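Local coordinates for fucolectin-related protein (Streptococcus pneumoniae, PDB 2WMF), which probably hydrolyses blood-group antigen carbohydrates of the host, as a family 98 glycoside hydrolase, at residues N454-A468 with N473-R485. Sequence-based numbering, arbitrary orientation.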
loop_
_atom_site.group_PDB
_atom_site.type_symbol
_atom_site.label_atom_id
_atom_site.label_comp_id
_atom_site.label_asym_id
_atom_site.label_seq_id
_atom_site.Cartn_x
_atom_site.Cartn_y
_atom_site.Cartn_z
ATOM N N ASN A 454 23.088 -8.480 20.735
ATOM C CA ASN A 454 23.728 -7.315 20.061
ATOM C C ASN A 454 23.566 -6.058 20.957
ATOM O O ASN A 454 24.504 -5.259 21.116
ATOM C CB ASN A 454 23.160 -7.099 18.661
ATOM C CG ASN A 454 23.547 -8.208 17.695
ATOM O OD1 ASN A 454 22.685 -8.970 17.197
ATOM N ND2 ASN A 454 24.843 -8.329 17.429
ATOM N N THR A 455 22.366 -5.925 21.526
ATOM C CA THR A 455 22.019 -4.895 22.511
ATOM C C THR A 455 20.846 -5.369 23.339
ATOM O O THR A 455 20.084 -6.207 22.920
ATOM C CB THR A 455 21.758 -3.528 21.809
ATOM O OG1 THR A 455 21.883 -2.455 22.763
ATOM C CG2 THR A 455 20.433 -3.498 21.139
ATOM N N LYS A 456 20.655 -4.813 24.539
ATOM C CA LYS A 456 19.533 -5.228 25.370
ATOM C C LYS A 456 18.223 -4.607 24.902
ATOM O O LYS A 456 17.185 -5.305 24.802
ATOM C CB LYS A 456 19.760 -4.844 26.826
ATOM C CG LYS A 456 18.766 -5.478 27.733
ATOM C CD LYS A 456 19.132 -5.189 29.155
ATOM C CE LYS A 456 18.346 -6.069 30.117
ATOM N NZ LYS A 456 16.956 -6.368 29.647
ATOM N N SER A 457 18.239 -3.296 24.653
ATOM C CA SER A 457 17.067 -2.638 24.137
ATOM C C SER A 457 17.473 -1.518 23.211
ATOM O O SER A 457 18.613 -1.080 23.192
ATOM C CB SER A 457 16.158 -2.140 25.254
ATOM O OG SER A 457 16.776 -1.077 25.934
ATOM N N LEU A 458 16.526 -1.112 22.370
ATOM C CA LEU A 458 16.757 -0.059 21.384
ATOM C C LEU A 458 15.574 0.887 21.489
ATOM O O LEU A 458 14.421 0.475 21.417
ATOM C CB LEU A 458 16.892 -0.679 19.988
ATOM C CG LEU A 458 17.195 0.223 18.806
ATOM C CD1 LEU A 458 17.828 -0.588 17.678
ATOM C CD2 LEU A 458 15.931 0.899 18.271
ATOM N N SER A 459 15.859 2.148 21.727
ATOM C CA SER A 459 14.813 3.158 21.710
ATOM C C SER A 459 14.896 4.108 20.509
ATOM O O SER A 459 15.966 4.384 19.977
ATOM C CB SER A 459 14.955 3.980 22.994
ATOM O OG SER A 459 14.692 3.145 24.121
ATOM N N LEU A 460 13.733 4.669 20.138
ATOM C CA LEU A 460 13.642 5.650 19.061
ATOM C C LEU A 460 12.715 6.797 19.471
ATOM O O LEU A 460 11.636 6.561 20.084
ATOM C CB LEU A 460 13.097 5.034 17.744
ATOM C CG LEU A 460 14.052 4.100 17.009
ATOM C CD1 LEU A 460 13.278 3.208 16.032
ATOM C CD2 LEU A 460 15.016 4.995 16.220
ATOM N N ASP A 461 13.135 8.010 19.106
ATOM C CA ASP A 461 12.308 9.206 19.157
ATOM C C ASP A 461 12.118 9.603 17.713
ATOM O O ASP A 461 13.099 9.836 16.984
ATOM C CB ASP A 461 12.963 10.307 19.999
ATOM C CG ASP A 461 12.090 11.535 20.176
ATOM O OD1 ASP A 461 10.878 11.472 19.993
ATOM O OD2 ASP A 461 12.670 12.599 20.531
ATOM N N LEU A 462 10.827 9.656 17.322
ATOM C CA LEU A 462 10.427 9.747 15.929
ATOM C C LEU A 462 9.506 10.951 15.704
ATOM O O LEU A 462 8.489 11.066 16.343
ATOM C CB LEU A 462 9.613 8.536 15.511
ATOM C CG LEU A 462 10.208 7.163 15.778
ATOM C CD1 LEU A 462 9.118 6.099 16.070
ATOM C CD2 LEU A 462 11.119 6.828 14.607
ATOM N N THR A 463 9.870 11.814 14.777
ATOM C CA THR A 463 8.970 12.866 14.365
ATOM C C THR A 463 7.894 12.285 13.465
ATOM O O THR A 463 8.050 11.170 12.932
ATOM C CB THR A 463 9.686 14.026 13.633
ATOM O OG1 THR A 463 10.122 13.605 12.324
ATOM C CG2 THR A 463 10.867 14.603 14.435
ATOM N N PRO A 464 6.793 13.029 13.263
ATOM C CA PRO A 464 5.827 12.548 12.308
ATOM C C PRO A 464 6.400 12.208 10.930
ATOM O O PRO A 464 7.341 12.835 10.469
ATOM C CB PRO A 464 4.801 13.686 12.229
ATOM C CG PRO A 464 4.855 14.344 13.611
ATOM C CD PRO A 464 6.332 14.262 13.972
ATOM N N HIS A 465 5.797 11.211 10.290
ATOM C CA HIS A 465 6.167 10.802 8.921
ATOM C C HIS A 465 7.620 10.278 8.908
ATOM O O HIS A 465 8.431 10.580 8.011
ATOM C CB HIS A 465 5.908 11.919 7.913
ATOM C CG HIS A 465 4.593 12.579 8.155
ATOM N ND1 HIS A 465 4.466 13.940 8.349
ATOM C CD2 HIS A 465 3.359 12.048 8.303
ATOM C CE1 HIS A 465 3.191 14.215 8.579
ATOM N NE2 HIS A 465 2.500 13.084 8.579
ATOM N N THR A 466 7.907 9.488 9.944
ATOM C CA THR A 466 9.165 8.745 10.070
ATOM C C THR A 466 8.834 7.272 10.270
ATOM O O THR A 466 8.032 6.940 11.142
ATOM C CB THR A 466 10.043 9.229 11.282
ATOM O OG1 THR A 466 10.241 10.634 11.169
ATOM C CG2 THR A 466 11.425 8.543 11.254
ATOM N N TYR A 467 9.481 6.409 9.474
ATOM C CA TYR A 467 9.439 4.985 9.695
ATOM C C TYR A 467 10.871 4.442 9.871
ATOM O O TYR A 467 11.877 5.079 9.488
ATOM C CB TYR A 467 8.631 4.237 8.645
ATOM C CG TYR A 467 9.287 4.053 7.269
ATOM C CD1 TYR A 467 10.232 3.050 7.046
ATOM C CD2 TYR A 467 8.991 4.893 6.198
ATOM C CE1 TYR A 467 10.815 2.857 5.775
ATOM C CE2 TYR A 467 9.557 4.701 4.924
ATOM C CZ TYR A 467 10.480 3.682 4.709
ATOM O OH TYR A 467 11.027 3.480 3.438
ATOM N N ALA A 468 10.914 3.255 10.488
ATOM C CA ALA A 468 12.176 2.556 10.740
ATOM C C ALA A 468 11.964 1.069 10.631
ATOM O O ALA A 468 10.858 0.554 10.938
ATOM C CB ALA A 468 12.750 2.931 12.126
ATOM N N ASN A 473 20.439 -9.454 12.952
ATOM C CA ASN A 473 21.235 -10.570 12.461
ATOM C C ASN A 473 21.933 -11.165 13.665
ATOM O O ASN A 473 21.858 -10.611 14.766
ATOM C CB ASN A 473 22.212 -10.110 11.394
ATOM C CG ASN A 473 21.495 -9.622 10.137
ATOM O OD1 ASN A 473 21.729 -8.479 9.658
ATOM N ND2 ASN A 473 20.654 -10.484 9.573
ATOM N N PRO A 474 22.570 -12.331 13.484
ATOM C CA PRO A 474 23.260 -12.892 14.633
ATOM C C PRO A 474 24.239 -11.968 15.360
ATOM O O PRO A 474 24.229 -11.902 16.583
ATOM C CB PRO A 474 23.959 -14.137 14.046
ATOM C CG PRO A 474 22.997 -14.615 12.984
ATOM C CD PRO A 474 22.567 -13.273 12.330
ATOM N N ASN A 475 25.035 -11.228 14.597
ATOM C CA ASN A 475 26.109 -10.429 15.180
ATOM C C ASN A 475 26.176 -8.986 14.714
ATOM O O ASN A 475 27.171 -8.319 14.950
ATOM C CB ASN A 475 27.446 -11.145 15.016
ATOM C CG ASN A 475 27.542 -12.352 15.909
ATOM O OD1 ASN A 475 27.997 -12.274 17.105
ATOM N ND2 ASN A 475 27.097 -13.450 15.395
ATOM N N ASN A 476 25.074 -8.501 14.119
ATOM C CA ASN A 476 24.936 -7.094 13.825
ATOM C C ASN A 476 23.469 -6.748 13.780
ATOM O O ASN A 476 22.611 -7.622 13.702
ATOM C CB ASN A 476 25.631 -6.751 12.510
ATOM C CG ASN A 476 24.959 -7.407 11.318
ATOM O OD1 ASN A 476 23.863 -6.998 10.923
ATOM N ND2 ASN A 476 25.589 -8.447 10.747
ATOM N N LEU A 477 23.215 -5.453 13.860
ATOM C CA LEU A 477 21.899 -4.868 13.623
ATOM C C LEU A 477 21.926 -4.071 12.318
ATOM O O LEU A 477 22.876 -3.287 12.091
ATOM C CB LEU A 477 21.545 -3.942 14.780
ATOM C CG LEU A 477 21.411 -4.516 16.182
ATOM C CD1 LEU A 477 21.114 -3.332 17.124
ATOM C CD2 LEU A 477 20.418 -5.656 16.272
ATOM N N HIS A 478 20.892 -4.235 11.479
ATOM C CA HIS A 478 20.763 -3.353 10.333
ATOM C C HIS A 478 19.592 -2.462 10.554
ATOM O O HIS A 478 18.508 -2.957 10.865
ATOM C CB HIS A 478 20.617 -4.061 8.994
ATOM C CG HIS A 478 20.515 -3.081 7.868
ATOM N ND1 HIS A 478 21.616 -2.555 7.222
ATOM C CD2 HIS A 478 19.447 -2.373 7.418
ATOM C CE1 HIS A 478 21.217 -1.636 6.348
ATOM N NE2 HIS A 478 19.901 -1.516 6.436
ATOM N N ILE A 479 19.804 -1.152 10.408
ATOM C CA ILE A 479 18.759 -0.179 10.731
ATOM C C ILE A 479 18.492 0.683 9.491
ATOM O O ILE A 479 19.430 1.245 8.898
ATOM C CB ILE A 479 19.161 0.705 11.958
ATOM C CG1 ILE A 479 19.309 -0.195 13.240
ATOM C CG2 ILE A 479 18.115 1.803 12.206
ATOM C CD1 ILE A 479 20.432 0.128 14.092
ATOM N N LEU A 480 17.225 0.767 9.118
ATOM C CA LEU A 480 16.739 1.639 8.065
ATOM C C LEU A 480 15.826 2.717 8.700
ATOM O O LEU A 480 14.925 2.389 9.487
ATOM C CB LEU A 480 15.931 0.827 7.021
ATOM C CG LEU A 480 15.185 1.568 5.928
ATOM C CD1 LEU A 480 16.199 2.316 5.046
ATOM C CD2 LEU A 480 14.354 0.621 5.085
ATOM N N LEU A 481 16.144 3.987 8.409
ATOM C CA LEU A 481 15.313 5.139 8.796
ATOM C C LEU A 481 14.877 5.838 7.531
ATOM O O LEU A 481 15.678 6.030 6.583
ATOM C CB LEU A 481 16.097 6.126 9.667
ATOM C CG LEU A 481 16.847 5.634 10.909
ATOM C CD1 LEU A 481 17.682 6.815 11.577
ATOM C CD2 LEU A 481 15.904 4.901 11.887
ATOM N N ASN A 482 13.617 6.271 7.496
ATOM C CA ASN A 482 13.267 7.159 6.404
ATOM C C ASN A 482 12.171 8.114 6.864
ATOM O O ASN A 482 11.121 7.677 7.372
ATOM C CB ASN A 482 12.841 6.359 5.153
ATOM C CG ASN A 482 12.893 7.186 3.871
ATOM O OD1 ASN A 482 12.453 8.345 3.869
ATOM N ND2 ASN A 482 13.359 6.588 2.746
ATOM N N ASN A 483 12.426 9.416 6.720
ATOM C CA ASN A 483 11.432 10.408 7.069
ATOM C C ASN A 483 11.120 11.391 5.937
ATOM O O ASN A 483 10.659 12.509 6.191
ATOM C CB ASN A 483 11.884 11.153 8.350
ATOM C CG ASN A 483 13.072 12.070 8.103
ATOM O OD1 ASN A 483 13.642 12.111 6.998
ATOM N ND2 ASN A 483 13.446 12.809 9.126
ATOM N N TYR A 484 11.312 10.976 4.689
ATOM C CA TYR A 484 11.285 11.929 3.557
ATOM C C TYR A 484 9.921 12.640 3.495
ATOM O O TYR A 484 8.865 11.979 3.425
ATOM C CB TYR A 484 11.530 11.220 2.216
ATOM C CG TYR A 484 11.786 12.214 1.065
ATOM C CD1 TYR A 484 12.894 13.042 1.066
ATOM C CD2 TYR A 484 10.892 12.335 0.019
ATOM C CE1 TYR A 484 13.096 13.963 0.092
ATOM C CE2 TYR A 484 11.104 13.264 -1.007
ATOM C CZ TYR A 484 12.231 14.055 -0.982
ATOM O OH TYR A 484 12.458 14.999 -1.970
ATOM N N ARG A 485 9.925 13.971 3.587
ATOM C CA ARG A 485 8.714 14.744 3.419
ATOM C C ARG A 485 9.141 16.094 2.876
ATOM O O ARG A 485 9.816 16.837 3.578
ATOM C CB ARG A 485 7.950 14.919 4.740
ATOM C CG ARG A 485 6.621 15.679 4.557
ATOM C CD ARG A 485 5.911 15.967 5.854
ATOM N NE ARG A 485 6.553 17.068 6.565
ATOM C CZ ARG A 485 6.891 17.066 7.842
ATOM N NH1 ARG A 485 6.587 16.038 8.635
ATOM N NH2 ARG A 485 7.526 18.135 8.351
HETATM O O HOH W 1 12.117 12.266 11.686
#
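Tyr467 and Asn482 come side by side through different first torsions: the Tyr467 ring stands between its backbone N and carbonyl carbon (chi1 75°), which lays it over Asn482 CB, while Asn482 holds CG anti to its own N and so turns its amide alongside the ring. Asn482 CB lies 3.9 Å from the Tyr467 ring centroid, a CH-pi contact with ring and amide planes 20° apart. Their backbones form an antiparallel hydrogen-bonded pair, Tyr467 N to Asn482 O at 3.0 Å and Asn482 N to Tyr467 O at 2.9 Å, at the open end of the 467-472/477-482 hairpin, away from its turn. Tyr467 also packs on Ala276, Met277 and Met280 of helix 272-283, which precedes the last barrel strand, 289-293, joining this sheet to the barrel part of the chain.

Beyond the pair, Asn482 OD1 accepts a hydrogen bond from Tyr484 N (3.0 Å), closing an Asx turn. Arg485, bent at chi3, then delivers NH1 to His465 ND1 at 3.0 Å, in the imidazole plane, with guanidinium and ring 88° apart. The axes of strands 457-462 and 477-482, from two facing sheets, approach to 10.9 Å and run nearly parallel; Leu458 CD1 meets Leu477 CD1 at 4.3 Å between them.

Because His465 ND1 accepts from Arg485 while NE2 bonds to Ala438 O, the ring is probably neutral with its proton on NE2.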